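Local atomic coordinates of putative branched-chain amino acid ABC transporter (Chromobacterium violaceum, PDB entry 4PYR), a protein that binds glutathione, has the fold of a periplasmic binding protein of the LppC lipoprotein family, and may regulate an enzyme. Residues Ala110-Leu113 / Ala114-Met117; Ile220-Pro223 / Trp224-Met227. One frame throughout, in Å; residues are numbered along the deposited sequence.

Contact 1: residues Ala110-Leu113 / Ala114-Met117; sequences ARQL and ARLM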
ATOM      1  N   ALA A 110      -8.070  -4.314   2.341  1.00 16.84           N
ATOM      2  CA  ALA A 110      -9.358  -4.796   2.847  1.00 16.91           C
ATOM      3  C   ALA A 110      -9.956  -5.802   1.897  1.00 17.12           C
ATOM      4  O   ALA A 110     -10.493  -6.810   2.335  1.00 16.68           O
ATOM      5  CB  ALA A 110     -10.314  -3.640   3.061  1.00 17.61           C
ATOM      6  N   ARG A 111      -9.872  -5.511   0.583  1.00 18.33           N
ATOM      7  CA  ARG A 111     -10.440  -6.421  -0.387  1.00 19.80           C
ATOM      8  C   ARG A 111      -9.730  -7.775  -0.323  1.00 19.35           C
ATOM      9  O   ARG A 111     -10.353  -8.841  -0.326  1.00 21.58           O
ATOM     10  CB  ARG A 111     -10.300  -5.815  -1.773  1.00 22.21           C
ATOM     11  CG  ARG A 111     -11.282  -4.708  -2.044  1.00 23.30           C
ATOM     12  CD  ARG A 111     -11.291  -4.435  -3.548  1.00 29.47           C
ATOM     13  NE  ARG A 111     -10.226  -3.498  -3.870  1.00 29.91           N
ATOM     14  CZ  ARG A 111     -10.316  -2.182  -3.669  1.00 25.46           C
ATOM     15  NH1 ARG A 111     -11.434  -1.632  -3.178  1.00 37.89           N
ATOM     16  NH2 ARG A 111      -9.292  -1.408  -3.976  1.00 34.09           N
ATOM     17  N   GLN A 112      -8.407  -7.749  -0.305  1.00 19.16           N
ATOM     18  CA  GLN A 112      -7.678  -8.960  -0.153  1.00 20.49           C
ATOM     19  C   GLN A 112      -7.978  -9.742   1.092  1.00 18.57           C
ATOM     20  O   GLN A 112      -8.094 -10.961   1.024  1.00 23.10           O
ATOM     21  CB  GLN A 112      -6.225  -8.661  -0.212  1.00 21.86           C
ATOM     22  CG  GLN A 112      -5.819  -8.365  -1.646  1.00 26.99           C
ATOM     23  CD  GLN A 112      -4.353  -8.117  -1.657  1.00 29.63           C
ATOM     24  OE1 GLN A 112      -3.566  -9.031  -1.327  1.00 31.62           O
ATOM     25  NE2 GLN A 112      -3.959  -6.860  -1.930  1.00 34.35           N
ATOM     26  N   LEU A 113      -8.143  -9.041   2.211  1.00 19.10           N
ATOM     27  CA  LEU A 113      -8.449  -9.745   3.428  1.00 18.31           C
ATOM     28  C   LEU A 113      -9.764 -10.539   3.314  1.00 17.64           C
ATOM     29  O   LEU A 113      -9.855 -11.665   3.780  1.00 17.87           O
ATOM     30  CB  LEU A 113      -8.529  -8.774   4.595  1.00 17.51           C
ATOM     31  CG  LEU A 113      -8.536  -9.454   5.953  1.00 17.65           C
ATOM     32  CD1 LEU A 113      -7.188 -10.093   6.226  1.00 18.74           C
ATOM     33  CD2 LEU A 113      -8.915  -8.402   6.984  1.00 18.72           C
ATOM     34  N   ALA A 114     -10.763  -9.955   2.658  1.00 17.92           N
ATOM     35  CA  ALA A 114     -11.981 -10.679   2.422  1.00 19.95           C
ATOM     36  C   ALA A 114     -11.710 -11.915   1.594  1.00 18.62           C
ATOM     37  O   ALA A 114     -12.246 -12.962   1.886  1.00 19.28           O
ATOM     38  CB  ALA A 114     -13.004  -9.794   1.736  1.00 17.88           C
ATOM     39  N   ARG A 115     -10.917 -11.782   0.520  1.00 21.91           N
ATOM     40  CA  ARG A 115     -10.551 -12.934  -0.274  1.00 24.32           C
ATOM     41  C   ARG A 115      -9.773 -14.013   0.497  1.00 21.01           C
ATOM     42  O   ARG A 115     -10.048 -15.206   0.325  1.00 23.34           O
ATOM     43  CB  ARG A 115      -9.808 -12.466  -1.541  1.00 24.27           C
ATOM     44  CG  ARG A 115     -10.702 -11.613  -2.447  1.00 27.70           C
ATOM     45  CD  ARG A 115     -10.137 -11.475  -3.845  1.00 31.45           C
ATOM     46  NE  ARG A 115      -8.991 -10.578  -3.892  1.00 32.19           N
ATOM     47  CZ  ARG A 115      -9.067  -9.261  -4.127  1.00 35.70           C
ATOM     48  NH1 ARG A 115     -10.236  -8.657  -4.324  1.00 39.32           N
ATOM     49  NH2 ARG A 115      -7.956  -8.537  -4.148  1.00 36.82           N
ATOM     50  N   LEU A 116      -8.858 -13.587   1.375  1.00 21.06           N
ATOM     51  CA  LEU A 116      -8.087 -14.515   2.231  1.00 23.07           C
ATOM     52  C   LEU A 116      -9.020 -15.309   3.119  1.00 21.94           C
ATOM     53  O   LEU A 116      -8.889 -16.536   3.297  1.00 21.09           O
ATOM     54  CB  LEU A 116      -7.055 -13.792   3.128  1.00 23.00           C
ATOM     55  CG  LEU A 116      -6.334 -14.631   4.212  1.00 23.14           C
ATOM     56  CD1 LEU A 116      -5.494 -15.743   3.615  1.00 32.37           C
ATOM     57  CD2 LEU A 116      -5.476 -13.724   5.075  1.00 23.11           C
HETATM   58  N   MSE A 117      -9.973 -14.594   3.704  1.00 19.74           N
HETATM   59  CA  MSE A 117     -10.871 -15.264   4.596  1.00 20.40           C
HETATM   60  C   MSE A 117     -11.780 -16.233   3.923  1.00 21.19           C
HETATM   61  O   MSE A 117     -12.109 -17.289   4.483  1.00 21.39           O
HETATM   62  CB  MSE A 117     -11.585 -14.193   5.364  1.00 17.57           C
HETATM   63  CG  MSE A 117     -10.708 -13.597   6.475  1.00 18.57           C
HETATM   64 SE   MSE A 117     -11.509 -12.069   7.386  1.00 21.68          SE
HETATM   65  CE  MSE A 117     -12.494 -13.151   8.710  1.00 21.45           C
TER

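Contact 2: residues Ile220-Pro223 / Trp224-Met227; sequences IDMP and WFLM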
ATOM      1  N   ILE A 220      -2.332  -9.467   6.680  1.00 17.22           N
ATOM      2  CA  ILE A 220      -1.613  -9.355   5.417  1.00 18.97           C
ATOM      3  C   ILE A 220      -0.762  -8.115   5.448  1.00 18.63           C
ATOM      4  O   ILE A 220      -1.132  -7.090   6.029  1.00 19.53           O
ATOM      5  CB  ILE A 220      -2.574  -9.370   4.186  1.00 20.62           C
ATOM      6  CG1 ILE A 220      -3.637  -8.288   4.290  1.00 21.16           C
ATOM      7  CG2 ILE A 220      -3.263 -10.737   4.076  1.00 20.16           C
ATOM      8  CD1 ILE A 220      -4.489  -8.182   3.039  1.00 23.47           C
ATOM      9  N   ASP A 221       0.418  -8.222   4.853  1.00 22.74           N
ATOM     10  CA  ASP A 221       1.333  -7.109   4.769  1.00 22.22           C
ATOM     11  C   ASP A 221       2.377  -7.420   3.695  1.00 20.01           C
ATOM     12  O   ASP A 221       2.348  -8.478   3.089  1.00 20.79           O
ATOM     13  CB  ASP A 221       2.020  -6.860   6.144  1.00 21.76           C
ATOM     14  CG  ASP A 221       2.433  -5.409   6.372  1.00 22.01           C
ATOM     15  OD1 ASP A 221       2.505  -4.607   5.444  1.00 19.90           O
ATOM     16  OD2 ASP A 221       2.687  -5.048   7.561  1.00 22.86           O
HETATM   17  N   MSE A 222       3.291  -6.504   3.496  1.00 18.29           N
HETATM   18  CA  MSE A 222       4.343  -6.630   2.529  1.00 18.27           C
HETATM   19  C   MSE A 222       5.263  -7.806   2.711  1.00 19.36           C
HETATM   20  O   MSE A 222       5.662  -8.118   3.822  1.00 19.42           O
HETATM   21  CB  MSE A 222       5.254  -5.427   2.624  1.00 19.55           C
HETATM   22  CG  MSE A 222       4.519  -4.139   2.345  1.00 21.94           C
HETATM   23 SE   MSE A 222       5.906  -2.764   2.217  1.00 25.16          SE
HETATM   24  CE  MSE A 222       4.612  -1.414   1.549  1.00 21.97           C
ATOM     25  N   PRO A 223       5.675  -8.452   1.608  1.00 19.34           N
ATOM     26  CA  PRO A 223       6.814  -9.402   1.649  1.00 19.22           C
ATOM     27  C   PRO A 223       8.026  -8.830   2.368  1.00 18.85           C
ATOM     28  O   PRO A 223       8.749  -9.577   3.077  1.00 20.42           O
ATOM     29  CB  PRO A 223       7.126  -9.633   0.160  1.00 19.93           C
ATOM     30  CG  PRO A 223       5.809  -9.448  -0.472  1.00 19.18           C
ATOM     31  CD  PRO A 223       5.139  -8.297   0.243  1.00 18.44           C
ATOM     32  N   TRP A 224       8.218  -7.519   2.242  1.00 17.28           N
ATOM     33  CA  TRP A 224       9.337  -6.854   2.879  1.00 17.66           C
ATOM     34  C   TRP A 224       9.433  -7.188   4.393  1.00 19.37           C
ATOM     35  O   TRP A 224      10.556  -7.307   4.938  1.00 19.62           O
ATOM     36  CB  TRP A 224       9.215  -5.346   2.672  1.00 18.11           C
ATOM     37  CG  TRP A 224      10.392  -4.575   3.181  1.00 19.38           C
ATOM     38  CD1 TRP A 224      10.415  -3.697   4.230  1.00 20.19           C
ATOM     39  CD2 TRP A 224      11.705  -4.568   2.621  1.00 18.04           C
ATOM     40  NE1 TRP A 224      11.677  -3.159   4.365  1.00 21.18           N
ATOM     41  CE2 TRP A 224      12.483  -3.673   3.382  1.00 18.55           C
ATOM     42  CE3 TRP A 224      12.305  -5.248   1.571  1.00 17.23           C
ATOM     43  CZ2 TRP A 224      13.827  -3.465   3.131  1.00 19.93           C
ATOM     44  CZ3 TRP A 224      13.638  -5.018   1.319  1.00 19.50           C
ATOM     45  CH2 TRP A 224      14.368  -4.141   2.077  1.00 19.28           C
ATOM     46  N   PHE A 225       8.274  -7.305   5.045  1.00 18.51           N
ATOM     47  CA  PHE A 225       8.209  -7.684   6.464  1.00 21.51           C
ATOM     48  C   PHE A 225       7.996  -9.184   6.677  1.00 22.17           C
ATOM     49  O   PHE A 225       8.546  -9.783   7.620  1.00 25.07           O
ATOM     50  CB  PHE A 225       7.052  -6.928   7.165  1.00 21.33           C
ATOM     51  CG  PHE A 225       7.151  -5.420   7.060  1.00 20.62           C
ATOM     52  CD1 PHE A 225       8.221  -4.735   7.540  1.00 24.06           C
ATOM     53  CD2 PHE A 225       6.138  -4.710   6.469  1.00 23.37           C
ATOM     54  CE1 PHE A 225       8.285  -3.355   7.449  1.00 24.53           C
ATOM     55  CE2 PHE A 225       6.209  -3.339   6.332  1.00 26.36           C
ATOM     56  CZ  PHE A 225       7.269  -2.657   6.840  1.00 22.89           C
ATOM     57  N   LEU A 226       7.162  -9.811   5.859  1.00 21.33           N
ATOM     58  CA  LEU A 226       6.680 -11.159   6.145  1.00 21.83           C
ATOM     59  C   LEU A 226       7.471 -12.309   5.491  1.00 23.42           C
ATOM     60  O   LEU A 226       7.250 -13.457   5.856  1.00 25.48           O
ATOM     61  CB  LEU A 226       5.209 -11.280   5.748  1.00 23.86           C
ATOM     62  CG  LEU A 226       4.264 -10.381   6.518  1.00 25.73           C
ATOM     63  CD1 LEU A 226       2.851 -10.546   6.011  1.00 24.98           C
ATOM     64  CD2 LEU A 226       4.356 -10.669   8.013  1.00 28.40           C
HETATM   65  N   MSE A 227       8.301 -12.006   4.490  1.00 22.00           N
HETATM   66  CA  MSE A 227       8.953 -13.046   3.697  1.00 24.25           C
HETATM   67  C   MSE A 227      10.415 -12.723   3.564  1.00 25.07           C
HETATM   68  O   MSE A 227      10.874 -12.306   2.512  1.00 24.41           O
HETATM   69  CB  MSE A 227       8.264 -13.064   2.327  1.00 22.33           C
HETATM   70  CG  MSE A 227       6.837 -13.558   2.440  1.00 27.37           C
HETATM   71 SE   MSE A 227       6.076 -13.669   0.609  1.00 33.46          SE
HETATM   72  CE  MSE A 227       7.176 -15.137  -0.108  1.00 29.99           C
TER

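Contact 1: residues Ala110-Leu113 / Ala114-Met117
Two turns of the amphipathic helix 106-119, which packs on the mixed sheet, bring Leu113 against Met117 and Gln112 against Arg115. On the inner side Leu113 CG lies 4.2 Å from the selenium, SE, of the selenomethionine Met117. Leu113 also meets the residue three places on, its CD1 being 4.2 Å from Leu116 CD2 where the two branched side chains pass at a slant. Leucine and methionine suit this side: all three residues reach Tyr200 of strand 199-201, and flexible Met117 also touches Ala176 and Ala178.

Farther round the helix lie the polar chains, Arg115 exposed and Gln112 at the border with the sheet. The Arg115 chain bends at chi3 (-74°) and folds back over the preceding turn, placing NH2 3.3 Å from Gln112 CG. Its guanidinium lies with one face over Arg111 O and Gln112 N, both offset toward its rim. The Gln112 amide is nearly parallel to it (5°), but only CG does the touching. Beneath run regular i to i+4 backbone bonds, among them Leu116 N to Gln112 O at 2.8 Å.

Gln112 OE1 accepts from Leu294 N. Arg115 has two roles: its stem and guanidinium face lie against the Arg111 carbonyl and the Gln112 methylene, while a salt bridge from NH1 to Glu145 of helix 133-150 probably balances its charge and fixes the group's rotation.

Contact 2: residues Ile220-Pro223 / Trp224-Met227
Met222, a selenomethionine, runs beside Phe225, the two side chains pointing the same way. Its CB lies 4.0 Å from Trp224 CB and also touches Phe225 CD2. With CG placed anti to the carbonyl carbon (chi1 -61°), the chain continues extended, and SE comes to 5.1 Å from the centroid of the Phe225 ring, 47° off the ring normal: an oblique Met-aromatic contact. The ring atom nearest SE is Phe225 CE2, at 4.2 Å. A long, flexible and polarisable methionine chain, here with selenium for sulfur, suits this buried site, where Met222 also packs on Leu104 of the glutathione pocket.

Met222 is the N-cap residue of the short helix 223-226, and proline follows naturally in the first turn, where no amide hydrogen is required. Met222 O accepts two backbone bonds: Leu226 N approaches in the carbonyl plane at 3.0 Å, whereas Phe225 N sits above it. Asp221 OD1 takes the N-H of Met222 at 2.8 Å, on the anti side but 31° out of the carboxylate plane. OD2 lies 3.6 Å from Phe225 CD2, its charge paired with Arg249 while Asn206 donates to it as well. Leu226 CD1 reaches back to 3.8 Å from Asp221 CB.

How the contacts relate
Contact 1 comes first along the chain, on helix 106-119, and contact 2 follows about a hundred residues later, where strand 218-220 gives way to helix 223-226; their centres are about 15 Å apart. They meet directly at Ile220, whose CD1 packs 3.7 Å from Gln112 CB and whose CG2 lies 3.8 Å from Leu116 CD2. The helix of contact 1 therefore lies against the mixed sheet at the strand that leads into contact 2. Strand 290-298, next to 218-220 in that sheet, packs Leu294 on Ile220 and Arg292 on Met222. Both contacts thus belong to the packing around one sheet, and both lie near the glutathione site, the side chains of Met222 and Arg111 being about 8 and 9 Å from the bound glutathione.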